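Local coordinates for protein WlaRA, TDP-fucose-3,4-ketoisomerase (Campylobacter jejuni subsp. jejuni 81116, PDB 5TPV) that belongs to the WxcM-like family of cupin-fold proteins and binds thymidine-5'-diphosphate, at residues B[3-8]-B[76-81]; B[56-61]-B[93-98]; B[67-72]-B[85-90]. All coordinates share one frame; numbering follows the deposited sequence.

Contact 1: B[3-8]-B[76-81]; sequences YTILKF and QKIILN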
# COMPACT_ATOMS: atom_id res chain seq x y z
N TYR B 3 -11.92 15.06 8.21
CA TYR B 3 -11.17 14.50 7.12
C TYR B 3 -10.15 15.53 6.64
O TYR B 3 -10.30 16.73 6.93
CB TYR B 3 -12.15 14.17 6.02
CG TYR B 3 -12.78 15.34 5.32
CD1 TYR B 3 -12.08 16.06 4.36
CD2 TYR B 3 -14.10 15.71 5.59
CE1 TYR B 3 -12.66 17.14 3.72
CE2 TYR B 3 -14.71 16.78 4.95
CZ TYR B 3 -13.98 17.52 4.00
OH TYR B 3 -14.53 18.62 3.32
N THR B 4 -9.19 15.08 5.84
CA THR B 4 -8.17 15.98 5.28
C THR B 4 -7.68 15.47 3.93
O THR B 4 -7.30 14.30 3.78
CB THR B 4 -6.90 16.14 6.16
OG1 THR B 4 -7.23 16.56 7.48
CG2 THR B 4 -5.97 17.20 5.56
N ILE B 5 -7.69 16.36 2.95
CA ILE B 5 -7.03 16.10 1.69
C ILE B 5 -5.54 16.37 1.90
O ILE B 5 -5.13 17.53 1.99
CB ILE B 5 -7.65 16.89 0.54
CG1 ILE B 5 -9.12 16.45 0.39
CG2 ILE B 5 -6.92 16.65 -0.80
CD1 ILE B 5 -9.81 17.04 -0.81
N LEU B 6 -4.76 15.30 2.00
CA LEU B 6 -3.31 15.38 2.08
C LEU B 6 -2.65 15.61 0.75
O LEU B 6 -3.15 15.21 -0.30
CB LEU B 6 -2.73 14.15 2.75
CG LEU B 6 -3.33 13.96 4.13
CD1 LEU B 6 -2.88 12.62 4.64
CD2 LEU B 6 -2.99 15.04 5.15
N LYS B 7 -1.60 16.42 0.78
CA LYS B 7 -0.65 16.55 -0.32
C LYS B 7 0.60 15.80 0.13
O LYS B 7 1.21 16.16 1.14
CB LYS B 7 -0.33 18.02 -0.58
CG LYS B 7 0.75 18.21 -1.65
CD LYS B 7 0.20 18.01 -3.05
CE LYS B 7 1.31 17.92 -4.08
NZ LYS B 7 0.80 18.26 -5.44
N PHE B 8 0.98 14.74 -0.59
CA PHE B 8 2.11 13.91 -0.17
C PHE B 8 3.47 14.54 -0.48
O PHE B 8 3.64 15.25 -1.47
CB PHE B 8 2.00 12.53 -0.81
CG PHE B 8 0.76 11.75 -0.38
CD1 PHE B 8 0.29 11.81 0.93
CD2 PHE B 8 0.08 10.95 -1.30
CE1 PHE B 8 -0.84 11.08 1.32
CE2 PHE B 8 -1.04 10.24 -0.92
CZ PHE B 8 -1.49 10.29 0.37
N GLN B 76 -20.23 14.98 2.07
CA GLN B 76 -19.22 15.68 1.31
C GLN B 76 -18.75 14.72 0.20
O GLN B 76 -18.56 13.54 0.48
CB GLN B 76 -18.10 16.10 2.29
CG GLN B 76 -16.92 16.82 1.64
CD GLN B 76 -17.33 18.10 0.93
OE1 GLN B 76 -17.79 18.04 -0.18
NE2 GLN B 76 -17.19 19.23 1.57
N LYS B 77 -18.64 15.23 -1.02
CA LYS B 77 -18.10 14.48 -2.17
C LYS B 77 -16.72 15.02 -2.59
O LYS B 77 -16.50 16.22 -2.65
CB LYS B 77 -19.03 14.52 -3.37
CG LYS B 77 -20.39 13.92 -3.06
CD LYS B 77 -21.37 14.07 -4.23
CE LYS B 77 -22.69 13.41 -3.89
NZ LYS B 77 -23.68 13.54 -4.99
N ILE B 78 -15.81 14.09 -2.85
CA ILE B 78 -14.42 14.37 -3.18
C ILE B 78 -14.00 13.50 -4.36
O ILE B 78 -14.32 12.30 -4.40
CB ILE B 78 -13.53 14.05 -1.97
CG1 ILE B 78 -13.83 15.07 -0.86
CG2 ILE B 78 -12.04 14.06 -2.32
CD1 ILE B 78 -13.81 14.47 0.52
N ILE B 79 -13.26 14.12 -5.28
CA ILE B 79 -12.66 13.36 -6.36
C ILE B 79 -11.22 12.98 -6.03
O ILE B 79 -10.46 13.80 -5.59
CB ILE B 79 -12.87 14.05 -7.73
CG1 ILE B 79 -14.35 13.91 -8.11
CG2 ILE B 79 -12.03 13.40 -8.82
CD1 ILE B 79 -14.82 14.82 -9.23
N LEU B 80 -10.88 11.69 -6.20
CA LEU B 80 -9.52 11.21 -6.09
C LEU B 80 -9.04 10.91 -7.50
O LEU B 80 -9.65 10.13 -8.21
CB LEU B 80 -9.46 9.95 -5.23
CG LEU B 80 -9.81 10.22 -3.74
CD1 LEU B 80 -9.83 8.94 -2.94
CD2 LEU B 80 -8.82 11.18 -3.09
N ASN B 81 -7.96 11.58 -7.92
CA ASN B 81 -7.42 11.41 -9.26
C ASN B 81 -5.93 11.60 -9.47
O ASN B 81 -5.50 11.67 -10.62
CB ASN B 81 -8.17 12.30 -10.28
CG ASN B 81 -8.05 13.79 -10.01
OD1 ASN B 81 -8.81 14.56 -10.59
ND2 ASN B 81 -7.18 14.21 -9.13
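Y3 and Q76 meet at one end of this contact, and I5 and I78 carry it further along the same pair of strands. The two strands run in nearly the same direction with their axes 10.4 Å apart at closest approach. They face one another from different sheets of the cupin fold, 3-8 in the six-stranded sheet and 76-81 at the outer strand of the five-stranded one, so side chains alone bridge them. A chi1 of 69° swings Y3 CG over its own backbone and sends the ring toward Q76, the long axes of the two side chains standing roughly perpendicular. Ring and amide planes are turned 85° apart. Q76 is bent in mid-chain, which brings its CG to 3.8 Å from Y3 CZ and lets NE2 donate to Y3 OH over 3.2 Å. With an N-H...O angle of 131° this bond is weak. On the other arm of the amide, Q76 OE1 takes an equally modest bond from the backbone N of K77, so the group is lightly held at both ends. Further along the strands, I5 and I78 run alongside one another, pointing opposite ways: I5 CD1 lies 4.0 Å from I78 CG2. I78 CD1 also comes obliquely to the tyrosine, 4.3 Å from Y3 CE1, and so joins the polar and apolar halves. Around them Y3 rests on L87, I89 and I69, while I78 packs on I67 and L87. Of the four touching residues I78 is the buried one. The chemistry is therefore that of a margin of the sandwich: dispersion between aliphatic groups probably supplies most of the adhesion, and a bent, weak amide-phenol bond adds little directional grip at the partly exposed end.

Contact 2: B[56-61]-B[93-98]; sequences FIFIAL and IWKQMY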
# COMPACT_ATOMS: atom_id res chain seq x y z
N PHE B 56 -8.48 5.70 7.84
CA PHE B 56 -8.21 5.36 6.44
C PHE B 56 -7.49 6.51 5.77
O PHE B 56 -7.76 7.65 6.10
CB PHE B 56 -9.47 5.07 5.64
CG PHE B 56 -10.18 3.86 6.13
CD1 PHE B 56 -9.70 2.61 5.83
CD2 PHE B 56 -11.32 3.97 6.92
CE1 PHE B 56 -10.28 1.46 6.33
CE2 PHE B 56 -11.94 2.82 7.42
CZ PHE B 56 -11.41 1.58 7.15
N ILE B 57 -6.55 6.18 4.88
CA ILE B 57 -6.24 7.06 3.73
C ILE B 57 -6.52 6.38 2.38
O ILE B 57 -6.09 5.27 2.13
CB ILE B 57 -4.76 7.45 3.80
CG1 ILE B 57 -4.52 8.32 5.00
CG2 ILE B 57 -4.33 8.32 2.62
CD1 ILE B 57 -3.06 8.51 5.29
N PHE B 58 -7.22 7.07 1.50
CA PHE B 58 -7.66 6.59 0.21
C PHE B 58 -6.81 7.34 -0.84
O PHE B 58 -6.70 8.57 -0.81
CB PHE B 58 -9.15 6.94 -0.06
CG PHE B 58 -10.11 6.34 0.92
CD1 PHE B 58 -10.55 5.05 0.75
CD2 PHE B 58 -10.56 7.05 2.02
CE1 PHE B 58 -11.40 4.45 1.68
CE2 PHE B 58 -11.41 6.47 2.95
CZ PHE B 58 -11.84 5.17 2.77
N ILE B 59 -6.27 6.60 -1.79
CA ILE B 59 -5.41 7.16 -2.84
C ILE B 59 -5.79 6.49 -4.15
O ILE B 59 -5.86 5.25 -4.22
CB ILE B 59 -3.95 6.82 -2.50
CG1 ILE B 59 -3.58 7.26 -1.10
CG2 ILE B 59 -2.95 7.40 -3.49
CD1 ILE B 59 -2.29 6.66 -0.60
N ALA B 60 -6.06 7.32 -5.17
CA ALA B 60 -6.17 6.83 -6.52
C ALA B 60 -4.78 6.75 -7.13
O ALA B 60 -4.27 7.75 -7.61
CB ALA B 60 -7.07 7.75 -7.33
N LEU B 61 -4.16 5.58 -7.07
CA LEU B 61 -2.86 5.36 -7.67
C LEU B 61 -2.91 5.41 -9.15
O LEU B 61 -1.95 5.75 -9.78
CB LEU B 61 -2.33 3.98 -7.40
CG LEU B 61 -1.93 3.64 -5.99
CD1 LEU B 61 -1.16 2.34 -5.97
CD2 LEU B 61 -1.09 4.75 -5.40
N ILE B 93 -16.84 7.34 10.12
CA ILE B 93 -17.35 8.13 9.05
C ILE B 93 -17.84 7.16 7.99
O ILE B 93 -17.12 6.24 7.62
CB ILE B 93 -16.27 9.08 8.56
CG1 ILE B 93 -15.84 10.00 9.71
CG2 ILE B 93 -16.77 9.84 7.34
CD1 ILE B 93 -15.08 11.25 9.32
N TRP B 94 -19.08 7.37 7.56
CA TRP B 94 -19.69 6.51 6.55
C TRP B 94 -19.15 6.97 5.19
O TRP B 94 -18.94 8.17 4.93
CB TRP B 94 -21.18 6.70 6.55
CG TRP B 94 -21.97 5.90 5.57
CD1 TRP B 94 -22.21 6.19 4.26
CD2 TRP B 94 -22.68 4.70 5.85
NE1 TRP B 94 -23.05 5.24 3.71
CE2 TRP B 94 -23.33 4.31 4.66
CE3 TRP B 94 -22.85 3.93 7.00
CZ2 TRP B 94 -24.12 3.17 4.58
CZ3 TRP B 94 -23.66 2.79 6.91
CH2 TRP B 94 -24.27 2.42 5.72
N LYS B 95 -18.96 5.99 4.31
CA LYS B 95 -18.44 6.29 2.99
C LYS B 95 -19.01 5.38 1.92
O LYS B 95 -19.35 4.24 2.19
CB LYS B 95 -16.89 6.25 3.01
CG LYS B 95 -16.22 4.93 2.67
CD LYS B 95 -16.32 3.88 3.73
CE LYS B 95 -15.72 4.31 5.04
NZ LYS B 95 -15.88 3.16 5.95
N GLN B 96 -19.10 5.94 0.74
CA GLN B 96 -19.41 5.23 -0.47
C GLN B 96 -18.54 5.73 -1.66
O GLN B 96 -18.30 6.92 -1.81
CB GLN B 96 -20.91 5.41 -0.72
CG GLN B 96 -21.43 4.70 -1.95
CD GLN B 96 -22.86 5.11 -2.28
OE1 GLN B 96 -23.14 6.29 -2.52
NE2 GLN B 96 -23.77 4.14 -2.32
N MET B 97 -18.05 4.82 -2.49
CA MET B 97 -17.24 5.16 -3.65
C MET B 97 -17.79 4.66 -4.93
O MET B 97 -18.31 3.56 -4.98
CB MET B 97 -15.88 4.57 -3.50
CG MET B 97 -15.39 5.06 -2.16
SD MET B 97 -13.92 4.23 -1.66
CE MET B 97 -14.84 3.06 -0.62
N TYR B 98 -17.68 5.50 -5.96
CA TYR B 98 -18.38 5.27 -7.18
C TYR B 98 -17.69 6.10 -8.26
O TYR B 98 -16.68 6.77 -8.01
CB TYR B 98 -19.85 5.67 -6.99
CG TYR B 98 -19.99 7.05 -6.47
CD1 TYR B 98 -20.17 8.12 -7.32
CD2 TYR B 98 -19.92 7.30 -5.12
CE1 TYR B 98 -20.28 9.43 -6.85
CE2 TYR B 98 -20.04 8.60 -4.62
CZ TYR B 98 -20.23 9.65 -5.48
OH TYR B 98 -20.30 10.93 -4.96
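F58 and M97 form a Met-aromatic contact inside the beta-sandwich of the cupin fold, where strand 56-60 of one sheet lies over strand 94-98 of the other. The strand directions differ by 16° and their axes come no closer than 11.8 Å, so long side chains have to span the interior. The denser part is centred on F58. The methionine lies roughly perpendicular to the phenylalanine side chain, with M97 SD 4.2 Å from F58 CE1 and 4.8 Å from the ring centroid. The sulfur sits 41° off the ring normal, an oblique approach. M97 CG is anti to the carbonyl carbon (chi1 -55°), and an extended second torsion brings SD to F58; the bend at the last torsion turns only the terminal methyl CE. V108, I67 and L80 pack round the same phenylalanine, while M97 also touches L106 and I67. Its side chain lies about 5 Å from a bound thymidine-5'-diphosphate, so this buried cluster lies next to the nucleotide. K95, bent along its aliphatic part, completes the packing on F58, with K95 CG 4.4 Å from F58 CZ. The sparser side of the contact is at F56. There a single oblique approach, that of the lysine amino group, is the sole meeting of the ring with 93-98; V108 and T110 pack on it as well. No hydrogen bond joins the two segments, and the lysine is buried, so its polar end depends on partners in a neighbouring strand. K95 NZ, 4.2 Å from F56 CE2, donates a hydrogen bond to the backbone O of H49, a residue of the nucleotide pocket.

Contact 3: B[67-72]-B[85-90]; sequences ILIDDG and KGLYID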
# COMPACT_ATOMS: atom_id res chain seq x y z
N ILE B 67 -15.54 9.86 -4.02
CA ILE B 67 -16.00 9.37 -2.74
C ILE B 67 -16.98 10.31 -2.04
O ILE B 67 -16.76 11.53 -1.98
CB ILE B 67 -14.83 9.05 -1.83
CG1 ILE B 67 -15.31 8.60 -0.46
CG2 ILE B 67 -13.94 10.25 -1.65
CD1 ILE B 67 -14.27 7.82 0.28
N LEU B 68 -18.04 9.74 -1.47
CA LEU B 68 -18.96 10.51 -0.62
C LEU B 68 -18.70 10.04 0.79
O LEU B 68 -18.63 8.82 1.00
CB LEU B 68 -20.41 10.32 -1.02
CG LEU B 68 -21.57 10.68 -0.08
CD1 LEU B 68 -22.87 10.43 -0.84
CD2 LEU B 68 -21.57 9.77 1.16
N ILE B 69 -18.49 11.00 1.69
CA ILE B 69 -18.35 10.72 3.11
C ILE B 69 -19.46 11.46 3.89
O ILE B 69 -19.92 12.54 3.46
CB ILE B 69 -17.00 11.14 3.72
CG1 ILE B 69 -16.66 12.60 3.39
CG2 ILE B 69 -15.88 10.24 3.25
CD1 ILE B 69 -15.36 13.04 4.00
N ASP B 70 -19.83 10.90 5.04
CA ASP B 70 -21.04 11.30 5.76
C ASP B 70 -20.83 11.13 7.24
O ASP B 70 -20.45 10.05 7.72
CB ASP B 70 -22.23 10.44 5.30
CG ASP B 70 -23.58 10.94 5.82
OD1 ASP B 70 -24.42 11.24 4.97
OD2 ASP B 70 -23.78 11.10 7.05
N ASP B 71 -20.98 12.23 7.97
CA ASP B 71 -20.85 12.19 9.45
C ASP B 71 -22.17 11.95 10.21
O ASP B 71 -22.17 12.04 11.42
CB ASP B 71 -20.08 13.41 10.02
CG ASP B 71 -20.85 14.74 9.92
OD1 ASP B 71 -20.33 15.76 10.48
OD2 ASP B 71 -21.93 14.81 9.30
N GLY B 72 -23.24 11.53 9.51
CA GLY B 72 -24.55 11.37 10.14
C GLY B 72 -25.40 12.63 10.08
O GLY B 72 -26.59 12.57 10.25
N LYS B 85 -1.87 12.92 -3.76
CA LYS B 85 -2.93 13.36 -2.87
C LYS B 85 -3.71 12.11 -2.40
O LYS B 85 -3.85 11.08 -3.10
CB LYS B 85 -3.78 14.39 -3.61
CG LYS B 85 -5.19 14.00 -4.00
CD LYS B 85 -5.79 15.08 -4.91
CE LYS B 85 -7.19 14.74 -5.40
NZ LYS B 85 -8.18 15.34 -4.47
N GLY B 86 -4.15 12.18 -1.16
CA GLY B 86 -5.09 11.23 -0.64
C GLY B 86 -6.04 11.88 0.33
O GLY B 86 -5.83 12.99 0.83
N LEU B 87 -7.10 11.13 0.60
CA LEU B 87 -8.12 11.53 1.55
C LEU B 87 -7.96 10.74 2.80
O LEU B 87 -8.14 9.51 2.78
CB LEU B 87 -9.50 11.24 0.96
CG LEU B 87 -10.68 11.43 1.94
CD1 LEU B 87 -10.76 12.88 2.38
CD2 LEU B 87 -11.95 11.03 1.21
N TYR B 88 -7.54 11.43 3.86
CA TYR B 88 -7.63 10.94 5.24
C TYR B 88 -9.05 11.12 5.81
O TYR B 88 -9.63 12.22 5.72
CB TYR B 88 -6.67 11.71 6.11
CG TYR B 88 -6.90 11.43 7.58
CD1 TYR B 88 -6.37 10.30 8.17
CD2 TYR B 88 -7.72 12.25 8.35
CE1 TYR B 88 -6.65 9.97 9.48
CE2 TYR B 88 -8.00 11.95 9.68
CZ TYR B 88 -7.45 10.83 10.24
OH TYR B 88 -7.73 10.53 11.56
N ILE B 89 -9.61 10.07 6.39
CA ILE B 89 -10.83 10.23 7.17
C ILE B 89 -10.63 9.58 8.50
O ILE B 89 -9.99 8.55 8.62
CB ILE B 89 -12.09 9.63 6.55
CG1 ILE B 89 -12.10 8.08 6.57
CG2 ILE B 89 -12.30 10.19 5.17
CD1 ILE B 89 -13.40 7.45 6.07
N ASP B 90 -11.27 10.16 9.50
CA ASP B 90 -11.19 9.61 10.87
C ASP B 90 -12.19 8.46 11.00
O ASP B 90 -13.00 8.21 10.10
CB ASP B 90 -11.58 10.72 11.85
CG ASP B 90 -10.92 10.60 13.22
OD1 ASP B 90 -10.71 11.71 13.79
OD2 ASP B 90 -10.64 9.46 13.70
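L87 and I89 are the two residues of 85-90 that meet the facing strand, touching I67 and I69 across the interior of the sandwich. At the start of the segment K85 turns elsewhere, its NZ bonded to the backbone O of I79, and G86 pairs through its backbone with L6. L87 comes next, with CG anti to the backbone N (chi1 172°), and reaches I67 tip to tip: L87 CD2 stands 3.6 Å from I67 CG2. The same methyl is 4.1 Å from I67 CD1, so it sits against two branches of one isoleucine. A looser touch, 4.5 Å between L87 CD2 and I69 CG2, leads on toward I89. There the two isoleucines pass flank to flank, headed opposite ways, I89 CG2 lying 4.1 Å from I69 CG2. At D90 the strand has ended, and its OD1 bonds to ND2 of N2. The opposite strand ends in an Asx turn, in which G72 N donates to D70 OD2, an oxygen that also bonds to Y123 OH. Between these polar ends the contact is wholly aliphatic and buried, without a hydrogen bond across it; close fit and exclusion of water are probably what join the two sheets here.

All three contacts bridge the same two sheets, and backbone pairing links them laterally, strand to strand. Contacts 1 and 3 have centres 7 Å apart and share both sheets: I78 O lies 2.8 Å from I67 N, and L6 N 2.8 Å from G86 O, both probable hydrogen bonds. Contacts 2 and 3, 6 Å apart, are joined by a probable hydrogen bond, Q96 O to L68 N, 2.8 Å. Contact 3 thus lies between its neighbours, whose centres are 9 Å from each other, though L80 CD1 still reaches F58 CB at 3.6 Å. Contact 1 is partly buried, contacts 2 and 3 fully. Contact 2 borders the thymidine-5'-diphosphate pocket, whereas the I67 side chain of contact 3 stays about 9 Å from the ligand.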